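Local structure of ZmpA Glycopeptidase (Clostridium perfringens, 6XSX) at residues A[351-356]-A[407-412]; A[325-330]-A[492-497]; A[358-363]-A[432-437]; A[215-220]-A[281-286]. The protein is a glycopeptidase of the M60 metallopeptidase family, whose catalytic module, the part described here, probably cleaves the peptide backbone of glycosylated proteins. One frame throughout, in Å; residues are numbered along the deposited sequence.

Contact 1 of 4, residues A[351-356]-A[407-412]; sequences HVAPLW and ERHGMD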
# COMPACT_ATOMS: atom_id res chain seq x y z
N HIS A 351 -7.40 5.30 -14.68
CA HIS A 351 -7.37 6.65 -14.14
C HIS A 351 -6.01 6.95 -13.53
O HIS A 351 -5.57 8.10 -13.57
CB HIS A 351 -8.56 6.90 -13.20
CG HIS A 351 -9.80 7.31 -13.94
ND1 HIS A 351 -10.03 8.61 -14.33
CD2 HIS A 351 -10.84 6.58 -14.41
CE1 HIS A 351 -11.18 8.68 -14.98
NE2 HIS A 351 -11.69 7.45 -15.05
N VAL A 352 -5.35 5.92 -12.98
CA VAL A 352 -4.07 6.13 -12.29
C VAL A 352 -2.92 6.12 -13.30
O VAL A 352 -1.86 6.68 -13.02
CB VAL A 352 -3.84 5.13 -11.14
CG1 VAL A 352 -3.31 3.79 -11.62
CG2 VAL A 352 -2.92 5.71 -10.07
N ALA A 353 -3.17 5.53 -14.49
CA ALA A 353 -2.15 5.30 -15.51
C ALA A 353 -1.25 6.52 -15.74
O ALA A 353 -0.03 6.38 -15.72
CB ALA A 353 -2.78 4.81 -16.80
N PRO A 354 -1.80 7.74 -15.99
CA PRO A 354 -0.95 8.90 -16.27
C PRO A 354 0.05 9.25 -15.16
O PRO A 354 1.13 9.77 -15.43
CB PRO A 354 -1.96 10.05 -16.46
CG PRO A 354 -3.23 9.55 -15.78
CD PRO A 354 -3.23 8.06 -16.06
N LEU A 355 -0.36 8.98 -13.92
CA LEU A 355 0.45 9.27 -12.74
C LEU A 355 1.53 8.20 -12.60
O LEU A 355 2.67 8.50 -12.27
CB LEU A 355 -0.45 9.31 -11.50
CG LEU A 355 -1.45 10.48 -11.47
CD1 LEU A 355 -2.45 10.31 -10.33
CD2 LEU A 355 -0.75 11.82 -11.35
N TRP A 356 1.15 6.94 -12.84
CA TRP A 356 2.09 5.84 -12.79
C TRP A 356 3.21 6.04 -13.82
O TRP A 356 4.38 5.81 -13.52
CB TRP A 356 1.35 4.50 -12.99
CG TRP A 356 2.27 3.31 -12.96
CD1 TRP A 356 2.44 2.39 -13.94
CD2 TRP A 356 3.16 2.94 -11.89
NE1 TRP A 356 3.36 1.45 -13.55
CE2 TRP A 356 3.83 1.77 -12.31
CE3 TRP A 356 3.46 3.47 -10.63
CZ2 TRP A 356 4.78 1.13 -11.51
CZ3 TRP A 356 4.40 2.84 -9.84
CH2 TRP A 356 5.05 1.68 -10.28
N GLU A 407 -4.32 15.29 -21.09
CA GLU A 407 -5.43 15.30 -22.04
C GLU A 407 -5.32 14.13 -23.02
O GLU A 407 -6.35 13.67 -23.53
CB GLU A 407 -5.76 16.70 -22.58
CG GLU A 407 -4.92 17.18 -23.74
CD GLU A 407 -5.11 18.65 -24.11
OE1 GLU A 407 -4.11 19.28 -24.51
OE2 GLU A 407 -6.25 19.17 -23.99
N ARG A 408 -4.11 13.58 -23.22
CA ARG A 408 -3.97 12.44 -24.12
C ARG A 408 -4.59 11.18 -23.50
O ARG A 408 -4.94 10.25 -24.22
CB ARG A 408 -2.52 12.22 -24.53
CG ARG A 408 -2.02 13.22 -25.57
CD ARG A 408 -0.67 12.78 -26.09
NE ARG A 408 -0.28 13.61 -27.22
CZ ARG A 408 -0.41 13.26 -28.49
NH1 ARG A 408 -0.91 12.08 -28.83
NH2 ARG A 408 -0.03 14.11 -29.44
N HIS A 409 -4.71 11.16 -22.17
CA HIS A 409 -5.33 10.05 -21.46
C HIS A 409 -6.85 10.20 -21.45
O HIS A 409 -7.56 9.33 -20.93
CB HIS A 409 -4.77 9.95 -20.03
CG HIS A 409 -3.45 9.26 -19.96
ND1 HIS A 409 -3.35 7.90 -19.74
CD2 HIS A 409 -2.19 9.72 -20.09
CE1 HIS A 409 -2.07 7.56 -19.73
NE2 HIS A 409 -1.34 8.66 -19.94
N GLY A 410 -7.33 11.32 -22.01
CA GLY A 410 -8.75 11.57 -22.21
C GLY A 410 -9.35 12.44 -21.10
O GLY A 410 -10.57 12.53 -20.99
N MET A 411 -8.50 13.06 -20.29
CA MET A 411 -8.97 13.98 -19.26
C MET A 411 -9.27 15.33 -19.91
O MET A 411 -8.60 15.72 -20.87
CB MET A 411 -7.92 14.16 -18.17
CG MET A 411 -8.36 15.11 -17.08
SD MET A 411 -6.97 15.59 -16.05
CE MET A 411 -6.54 14.00 -15.33
N ASP A 412 -10.27 16.04 -19.37
CA ASP A 412 -10.65 17.34 -19.88
C ASP A 412 -9.87 18.41 -19.12
O ASP A 412 -10.20 18.71 -17.97
CB ASP A 412 -12.16 17.57 -19.78
CG ASP A 412 -12.69 18.69 -20.66
OD1 ASP A 412 -11.99 19.72 -20.83
OD2 ASP A 412 -13.80 18.53 -21.18

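Contact 2 of 4, residues A[325-330]-A[492-497]; sequences NILPKV and FTSTNN. With EDO (1,2-ethanediol), chain E.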
# COMPACT_ATOMS: atom_id res chain seq x y z
N ASN A 325 -5.93 -0.49 -23.68
CA ASN A 325 -6.58 0.74 -23.25
C ASN A 325 -5.68 1.95 -23.45
O ASN A 325 -6.05 2.89 -24.16
CB ASN A 325 -6.97 0.67 -21.77
CG ASN A 325 -8.40 0.23 -21.54
OD1 ASN A 325 -9.27 1.08 -21.32
ND2 ASN A 325 -8.65 -1.07 -21.60
N ILE A 326 -4.52 1.94 -22.78
CA ILE A 326 -3.78 3.16 -22.50
C ILE A 326 -3.02 3.58 -23.76
O ILE A 326 -3.22 4.68 -24.25
CB ILE A 326 -2.84 2.97 -21.28
CG1 ILE A 326 -3.64 2.64 -20.02
CG2 ILE A 326 -1.97 4.21 -21.08
CD1 ILE A 326 -2.88 1.85 -18.98
N LEU A 327 -2.17 2.68 -24.26
CA LEU A 327 -1.19 3.04 -25.28
C LEU A 327 -1.86 3.38 -26.61
O LEU A 327 -1.47 4.37 -27.23
CB LEU A 327 -0.13 1.94 -25.39
CG LEU A 327 0.80 1.83 -24.18
CD1 LEU A 327 1.80 0.70 -24.37
CD2 LEU A 327 1.54 3.15 -23.94
N PRO A 328 -2.89 2.64 -27.09
CA PRO A 328 -3.62 3.03 -28.30
C PRO A 328 -4.39 4.33 -28.13
O PRO A 328 -4.66 5.02 -29.11
CB PRO A 328 -4.65 1.92 -28.53
CG PRO A 328 -4.17 0.77 -27.67
CD PRO A 328 -3.41 1.38 -26.52
N LYS A 329 -4.76 4.67 -26.88
CA LYS A 329 -5.57 5.86 -26.67
C LYS A 329 -4.68 7.11 -26.78
O LYS A 329 -5.06 8.07 -27.45
CB LYS A 329 -6.36 5.74 -25.36
CG LYS A 329 -7.15 6.97 -24.92
CD LYS A 329 -7.74 6.86 -23.52
CE LYS A 329 -6.72 6.35 -22.50
NZ LYS A 329 -7.28 6.23 -21.14
N VAL A 330 -3.48 7.07 -26.18
CA VAL A 330 -2.65 8.26 -26.02
C VAL A 330 -1.89 8.55 -27.31
O VAL A 330 -1.37 9.64 -27.47
CB VAL A 330 -1.65 8.16 -24.85
CG1 VAL A 330 -2.32 8.13 -23.49
CG2 VAL A 330 -0.68 7.00 -25.03
N PHE A 492 0.83 3.01 -30.95
CA PHE A 492 2.05 2.67 -30.23
C PHE A 492 1.79 1.37 -29.48
O PHE A 492 0.80 1.25 -28.76
CB PHE A 492 2.43 3.74 -29.21
CG PHE A 492 3.67 3.43 -28.42
CD1 PHE A 492 3.62 2.62 -27.29
CD2 PHE A 492 4.90 3.95 -28.79
CE1 PHE A 492 4.77 2.33 -26.55
CE2 PHE A 492 6.05 3.66 -28.06
CZ PHE A 492 5.98 2.86 -26.94
N THR A 493 2.72 0.42 -29.64
CA THR A 493 2.59 -0.84 -28.95
C THR A 493 3.91 -1.14 -28.25
O THR A 493 4.98 -0.83 -28.77
CB THR A 493 2.21 -1.98 -29.90
OG1 THR A 493 2.09 -3.15 -29.08
CG2 THR A 493 3.24 -2.21 -30.99
N SER A 494 3.80 -1.76 -27.07
CA SER A 494 4.96 -2.23 -26.33
C SER A 494 5.32 -3.65 -26.78
O SER A 494 6.25 -4.24 -26.25
CB SER A 494 4.73 -2.13 -24.83
OG SER A 494 3.79 -3.10 -24.39
N THR A 495 4.60 -4.17 -27.78
CA THR A 495 4.84 -5.52 -28.27
C THR A 495 5.65 -5.46 -29.58
O THR A 495 5.95 -4.38 -30.07
CB THR A 495 3.53 -6.30 -28.48
OG1 THR A 495 2.89 -5.78 -29.64
CG2 THR A 495 2.60 -6.25 -27.28
N ASN A 496 5.96 -6.65 -30.12
CA ASN A 496 6.72 -6.79 -31.36
C ASN A 496 5.80 -6.80 -32.58
O ASN A 496 6.25 -7.12 -33.67
CB ASN A 496 7.63 -8.03 -31.35
CG ASN A 496 6.89 -9.35 -31.22
OD1 ASN A 496 5.67 -9.42 -31.39
ND2 ASN A 496 7.61 -10.41 -30.91
N ASN A 497 4.52 -6.45 -32.42
CA ASN A 497 3.63 -6.51 -33.56
C ASN A 497 2.50 -5.49 -33.44
O ASN A 497 1.95 -5.30 -32.36
CB ASN A 497 3.07 -7.93 -33.77
CG ASN A 497 2.38 -8.08 -35.11
OD1 ASN A 497 1.17 -7.85 -35.22
ND2 ASN A 497 3.13 -8.42 -36.14
C1 EDO E . 8.68 -3.72 -28.11
O1 EDO E . 8.97 -3.60 -26.73
C2 EDO E . 8.79 -5.11 -28.64
O2 EDO E . 9.54 -5.95 -27.81

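Contact 3 of 4, residues A[358-363]-A[432-437]; sequences LQLYDK and WYANDK. With EDO (1,2-ethanediol), chain E; EDO (1,2-ethanediol), chain G.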
# COMPACT_ATOMS: atom_id res chain seq x y z
N LEU A 358 4.36 8.88 -15.02
CA LEU A 358 5.26 9.92 -14.54
C LEU A 358 6.21 9.34 -13.49
O LEU A 358 7.36 9.78 -13.42
CB LEU A 358 4.47 11.11 -13.98
CG LEU A 358 3.59 11.85 -14.98
CD1 LEU A 358 2.75 12.93 -14.31
CD2 LEU A 358 4.42 12.45 -16.12
N GLN A 359 5.74 8.35 -12.72
CA GLN A 359 6.54 7.72 -11.67
C GLN A 359 7.54 6.73 -12.28
O GLN A 359 8.64 6.57 -11.78
CB GLN A 359 5.64 7.03 -10.65
CG GLN A 359 6.39 6.28 -9.55
CD GLN A 359 7.17 7.18 -8.61
OE1 GLN A 359 6.94 8.39 -8.54
NE2 GLN A 359 8.11 6.60 -7.90
N LEU A 360 7.14 6.08 -13.38
CA LEU A 360 8.08 5.23 -14.11
C LEU A 360 9.20 6.10 -14.67
O LEU A 360 10.37 5.72 -14.65
CB LEU A 360 7.32 4.51 -15.23
CG LEU A 360 6.41 3.36 -14.81
CD1 LEU A 360 5.49 2.95 -15.97
CD2 LEU A 360 7.22 2.14 -14.37
N TYR A 361 8.84 7.30 -15.16
CA TYR A 361 9.79 8.21 -15.80
C TYR A 361 10.78 8.75 -14.78
O TYR A 361 11.97 8.85 -15.07
CB TYR A 361 9.06 9.33 -16.54
CG TYR A 361 9.96 10.42 -17.06
CD1 TYR A 361 10.85 10.18 -18.10
CD2 TYR A 361 9.94 11.69 -16.51
CE1 TYR A 361 11.68 11.17 -18.59
CE2 TYR A 361 10.77 12.70 -16.98
CZ TYR A 361 11.64 12.44 -18.03
OH TYR A 361 12.48 13.41 -18.49
N ASP A 362 10.27 9.10 -13.59
CA ASP A 362 11.09 9.70 -12.54
C ASP A 362 10.53 9.29 -11.18
O ASP A 362 9.50 9.81 -10.72
CB ASP A 362 11.15 11.22 -12.70
CG ASP A 362 12.10 11.94 -11.75
OD1 ASP A 362 12.38 11.41 -10.66
OD2 ASP A 362 12.54 13.04 -12.12
N LYS A 363 11.26 8.39 -10.52
CA LYS A 363 10.88 7.76 -9.27
C LYS A 363 10.74 8.77 -8.13
O LYS A 363 10.19 8.42 -7.08
CB LYS A 363 11.89 6.67 -8.92
CG LYS A 363 13.28 7.18 -8.56
CD LYS A 363 14.26 6.05 -8.40
CE LYS A 363 15.43 6.43 -7.52
NZ LYS A 363 16.25 5.24 -7.18
N TRP A 432 3.76 9.85 -22.37
CA TRP A 432 2.59 8.99 -22.37
C TRP A 432 2.88 7.62 -22.99
O TRP A 432 2.00 6.77 -23.02
CB TRP A 432 1.38 9.65 -23.04
CG TRP A 432 1.73 10.33 -24.33
CD1 TRP A 432 1.66 9.81 -25.59
CD2 TRP A 432 2.25 11.67 -24.48
NE1 TRP A 432 2.08 10.72 -26.52
CE2 TRP A 432 2.45 11.88 -25.87
CE3 TRP A 432 2.56 12.71 -23.59
CZ2 TRP A 432 2.94 13.08 -26.38
CZ3 TRP A 432 3.06 13.89 -24.10
CH2 TRP A 432 3.24 14.07 -25.47
N TYR A 433 4.11 7.41 -23.49
CA TYR A 433 4.49 6.09 -23.97
C TYR A 433 5.11 5.25 -22.86
O TYR A 433 5.43 4.08 -23.09
CB TYR A 433 5.43 6.17 -25.18
CG TYR A 433 4.83 6.67 -26.48
CD1 TYR A 433 3.47 6.59 -26.74
CD2 TYR A 433 5.64 7.18 -27.49
CE1 TYR A 433 2.92 7.05 -27.93
CE2 TYR A 433 5.11 7.64 -28.68
CZ TYR A 433 3.75 7.57 -28.91
OH TYR A 433 3.21 8.02 -30.08
N ALA A 434 5.29 5.82 -21.65
CA ALA A 434 5.87 5.07 -20.55
C ALA A 434 5.04 3.81 -20.28
O ALA A 434 3.81 3.86 -20.36
CB ALA A 434 5.97 5.91 -19.30
N ASN A 435 5.74 2.71 -19.97
CA ASN A 435 5.11 1.45 -19.62
C ASN A 435 6.09 0.60 -18.81
O ASN A 435 7.27 0.94 -18.70
CB ASN A 435 4.53 0.74 -20.85
CG ASN A 435 5.59 0.20 -21.78
OD1 ASN A 435 6.18 -0.84 -21.50
ND2 ASN A 435 5.85 0.90 -22.88
N ASP A 436 5.59 -0.51 -18.25
CA ASP A 436 6.32 -1.36 -17.32
C ASP A 436 7.62 -1.91 -17.90
O ASP A 436 8.50 -2.26 -17.13
CB ASP A 436 5.42 -2.46 -16.74
CG ASP A 436 4.30 -1.93 -15.86
OD1 ASP A 436 4.39 -0.79 -15.40
OD2 ASP A 436 3.32 -2.66 -15.67
N LYS A 437 7.75 -1.98 -19.24
CA LYS A 437 9.00 -2.48 -19.81
C LYS A 437 10.20 -1.66 -19.33
O LYS A 437 11.31 -2.18 -19.26
CB LYS A 437 8.94 -2.56 -21.34
CG LYS A 437 7.96 -3.58 -21.88
CD LYS A 437 8.30 -4.08 -23.27
CE LYS A 437 9.63 -4.80 -23.32
NZ LYS A 437 9.98 -5.19 -24.71
C1 EDO E . 8.68 -3.72 -28.11
O1 EDO E . 8.97 -3.60 -26.73
C2 EDO E . 8.79 -5.11 -28.64
O2 EDO E . 9.54 -5.95 -27.81
C1 EDO G . 9.83 14.69 -10.36
O1 EDO G . 10.25 14.97 -9.03
C2 EDO G . 10.44 15.62 -11.35
O2 EDO G . 11.78 15.92 -11.04

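Contact 4 of 4, residues A[215-220]-A[281-286]; sequences EVIKET and HEMGHN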
# COMPACT_ATOMS: atom_id res chain seq x y z
N GLU A 215 10.25 -2.95 7.40
CA GLU A 215 10.78 -2.57 6.10
C GLU A 215 9.64 -2.07 5.21
O GLU A 215 9.86 -1.17 4.41
CB GLU A 215 11.53 -3.73 5.43
CG GLU A 215 12.91 -4.01 6.02
CD GLU A 215 13.92 -2.88 5.91
OE1 GLU A 215 13.69 -1.93 5.14
OE2 GLU A 215 14.96 -2.95 6.60
N VAL A 216 8.45 -2.68 5.32
CA VAL A 216 7.33 -2.28 4.48
C VAL A 216 6.91 -0.85 4.84
O VAL A 216 6.69 -0.04 3.94
CB VAL A 216 6.15 -3.27 4.55
CG1 VAL A 216 4.88 -2.71 3.93
CG2 VAL A 216 6.50 -4.61 3.92
N ILE A 217 6.81 -0.55 6.15
CA ILE A 217 6.37 0.77 6.60
C ILE A 217 7.40 1.83 6.22
O ILE A 217 7.04 2.92 5.77
CB ILE A 217 6.05 0.78 8.12
CG1 ILE A 217 4.90 -0.17 8.47
CG2 ILE A 217 5.78 2.21 8.60
CD1 ILE A 217 3.57 0.23 7.87
N LYS A 218 8.69 1.50 6.38
CA LYS A 218 9.78 2.38 5.99
C LYS A 218 9.65 2.73 4.51
O LYS A 218 9.57 3.91 4.15
CB LYS A 218 11.13 1.72 6.30
CG LYS A 218 12.32 2.67 6.34
CD LYS A 218 13.59 2.00 6.84
CE LYS A 218 14.85 2.72 6.40
NZ LYS A 218 15.93 1.74 6.14
N GLU A 219 9.60 1.71 3.64
CA GLU A 219 9.53 1.91 2.20
C GLU A 219 8.27 2.72 1.86
O GLU A 219 8.34 3.66 1.07
CB GLU A 219 9.64 0.57 1.47
CG GLU A 219 9.62 0.65 -0.05
CD GLU A 219 10.61 1.63 -0.66
OE1 GLU A 219 11.69 1.84 -0.07
OE2 GLU A 219 10.30 2.19 -1.73
N THR A 220 7.14 2.39 2.51
CA THR A 220 5.88 3.07 2.24
C THR A 220 5.98 4.55 2.60
O THR A 220 5.51 5.41 1.85
CB THR A 220 4.69 2.45 3.00
OG1 THR A 220 4.44 1.16 2.44
CG2 THR A 220 3.43 3.28 2.89
N HIS A 281 -2.57 -2.98 -1.58
CA HIS A 281 -3.74 -2.18 -1.93
C HIS A 281 -4.44 -1.70 -0.66
O HIS A 281 -4.86 -0.55 -0.60
CB HIS A 281 -4.66 -2.97 -2.87
CG HIS A 281 -6.01 -2.35 -3.09
ND1 HIS A 281 -6.25 -1.46 -4.12
CD2 HIS A 281 -7.17 -2.50 -2.42
CE1 HIS A 281 -7.51 -1.08 -4.07
NE2 HIS A 281 -8.11 -1.71 -3.04
N GLU A 282 -4.53 -2.57 0.35
CA GLU A 282 -5.15 -2.21 1.62
C GLU A 282 -4.30 -1.18 2.37
O GLU A 282 -4.85 -0.26 2.96
CB GLU A 282 -5.39 -3.43 2.51
CG GLU A 282 -6.32 -4.46 1.88
CD GLU A 282 -7.54 -3.89 1.18
OE1 GLU A 282 -8.15 -2.95 1.73
OE2 GLU A 282 -7.89 -4.38 0.08
N MET A 283 -2.98 -1.36 2.37
CA MET A 283 -2.14 -0.39 3.06
C MET A 283 -2.31 0.97 2.37
O MET A 283 -2.39 2.00 3.04
CB MET A 283 -0.67 -0.81 3.06
CG MET A 283 0.24 0.18 3.77
SD MET A 283 1.86 -0.52 4.21
CE MET A 283 1.36 -1.70 5.47
N GLY A 284 -2.41 0.94 1.03
CA GLY A 284 -2.64 2.13 0.21
C GLY A 284 -3.87 2.93 0.64
O GLY A 284 -3.81 4.15 0.77
N HIS A 285 -4.99 2.23 0.86
CA HIS A 285 -6.22 2.86 1.32
C HIS A 285 -5.97 3.58 2.65
O HIS A 285 -6.55 4.62 2.90
CB HIS A 285 -7.32 1.83 1.60
CG HIS A 285 -8.09 1.35 0.42
ND1 HIS A 285 -8.57 2.21 -0.55
CD2 HIS A 285 -8.51 0.11 0.08
CE1 HIS A 285 -9.22 1.52 -1.46
NE2 HIS A 285 -9.20 0.22 -1.09
N ASN A 286 -5.13 2.98 3.50
CA ASN A 286 -4.91 3.51 4.84
C ASN A 286 -4.02 4.74 4.80
O ASN A 286 -4.08 5.58 5.71
CB ASN A 286 -4.37 2.43 5.79
CG ASN A 286 -5.48 1.64 6.45
OD1 ASN A 286 -6.42 2.22 7.00
ND2 ASN A 286 -5.37 0.32 6.42

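Contact 1 of 4, residues A[351-356]-A[407-412]
With chi1 at -81°, the imidazole of His409 leaves its backbone with CG opposite the carbonyl carbon and beside the backbone N, and chi2 of -92° turns the ring so that one face settles on Pro354. The CB of Pro354 sits 3.8 Å from the centroid of the His409 ring and 14° off its normal, a CH-pi contact over the face, a little toward the rim on the CD2 and NE2 side. Over the same face, CD of Pro354 comes within 3.7 Å of ND1 of His409, so the proline spans the ring from ND1 to CD2. CB of Ala353 approaches CE1 of His409 obliquely at 4.1 Å. The rotation of the ring is held by NE2, which is hydrogen-bonded to Gln357 OE1, while His405 meets it edge-to-face. Pro354 lacks a backbone N-H, and helix 347-361 is kinked here; Leu355 N bonds only three residues back, to Val352 O, which Trp356 N also uses. Beyond His409, Gly410 has a positive phi, and its N bonds to Glu407 O at 3.0 Å. This is the Schellman motif that ends helix 403-408, with the histidine before its glycine laid on a proline kink of a neighbouring helix.

Contact 2 of 4, residues A[325-330]-A[492-497]
The Phe492 ring meets Leu327 at its edge, with CD1 of the leucine lying near the ring plane, 3.9 Å from CD1 of Phe492. The ring also stacks with Tyr433, from the loop that follows helix 415-421. CD2 of Leu327, well out of the ring plane, is 4.0 Å from the same CD1 of Phe492. The phenyl group is swung to this side by a chi1 of 179°, which sets CG opposite the backbone N. Nearer the backbone, CB of Leu327 lies 3.6 Å from the carbonyl O of Phe492, and CD1 of Leu327 reaches on to CB of Ser494 at 4.1 Å. No hydrogen bond joins the two segments, and the contact between them is apolar packing.

The strand end that carries these groups is shaped by two successive ST turns. Thr493 OG1 accepts from Thr495 N at 3.0 Å and also accepts from Thr495 OG1 at 2.8 Å; Thr495 OG1 in turn accepts from Asn497 N at 3.3 Å. Glu323, on the same helix as Leu327, hydrogen-bonds the hydroxyls of Thr493 and Ser494, adding a polar link beside the greasy one. A 1,2-ethanediol, probably from the crystallisation liquor, gives its O1 proton to Ser494 O.

Thus helix 321-331, within the M60 peptidase region, packs on the end of strand 488-493, an outermost strand of the four-stranded antiparallel sheet near the C-terminus, where paired ST turns carry the chain from that strand to strand 497-500.

Contact 3 of 4, residues A[358-363]-A[432-437]
Leu360 reaches across to the backbone of Asn435 with one methyl: CD1 lies 3.7 Å from the carbonyl carbon C of Asn435. Its chi1 of -74° places CG beside the backbone N, and an extended chi2 of 167° pushes that branch forward over the loop. The same CD1 is 4.5 Å from CB of Ala434 and 3.9 Å from OD1 of Asp436, so one methyl spans three consecutive residues. Asp436 starts out pointing away, but its carboxylate returns to Leu360; OD2 is held by Ser314, Thr317 and Trp322, and OD1 by Trp356 NE1, so this buried acid is surrounded by donors, which probably favours its charged form. CB of Asn435 also points away from the helix; chi1 of 70° sets its amide between backbone N and carbonyl carbon. There OD1 accepts from Lys437 N at 3.0 Å, a capping bond ahead of helix 437-440, while ND2 reaches back to Tyr433 O at 3.2 Å and also bonds to Ile479 O. Contact 3 lays the C-terminal part of helix 347-361 against the loop between helices 415-421 and 437-440, with Trp322 of helix 321-331 touching both Leu360 and Asn435, and strand 478-485 joined to the loop through Ile479.

Contact 4 of 4, residues A[215-220]-A[281-286]
This is buried helix-to-helix packing behind a HExxH sequence, the pattern of the zincin metallopeptidases, as expected for the M60 family: helix 206-224 lies against the back of helix 277-286, which carries His281, Glu282 and His285. The two short segments cross at -53° with their axes 12.3 Å apart, a separation bridged largely by Met283. Its CG stands opposite the backbone N, with chi1 at 180°, and the chain runs out extended to SD before bending at chi3, which turns CE along the other helix. SD of Met283 meets CG1 of Val216 at 3.7 Å, and the terminal methyl CE lies 3.8 Å from CD1 of Ile217, the two side chains crossing at about a right angle. While Met283 faces helix 206-224, the motif's two histidines and the glutamate direct their side chains elsewhere, consistent with a metal-binding site on another face, although no metal is bound here. Leu302 of helix 301-309 and Tyr240 of strand 240-244 also touch Met283. OG1 of Thr220, 3.6 Å from SD of Met283, is turned back into its own helix, giving its proton to Val216 O at 3.0 Å and reaching that oxygen from the face opposite to Thr220 N.

Contact 4 closes first along the chain and stands apart near the centre of the molecule, its centre about 21 to 31 Å from the others. Contacts 1, 2 and 3 form one cluster, with centres 13 to 15 Å apart. Contacts 1 and 3 share helix 347-361 and alternate along the chain; contact 2 encloses both in sequence, pairing the preceding helix 321-331 with strand 488-493. Direct touches bind the cluster: Arg408 NH1 to Val330 O, His409 O to Lys329 NZ, and Val330 against Trp432. The protein thus joins its C-terminal sheet to the helical region through continuous packing, while the HExxH helix lies separately in contact 4.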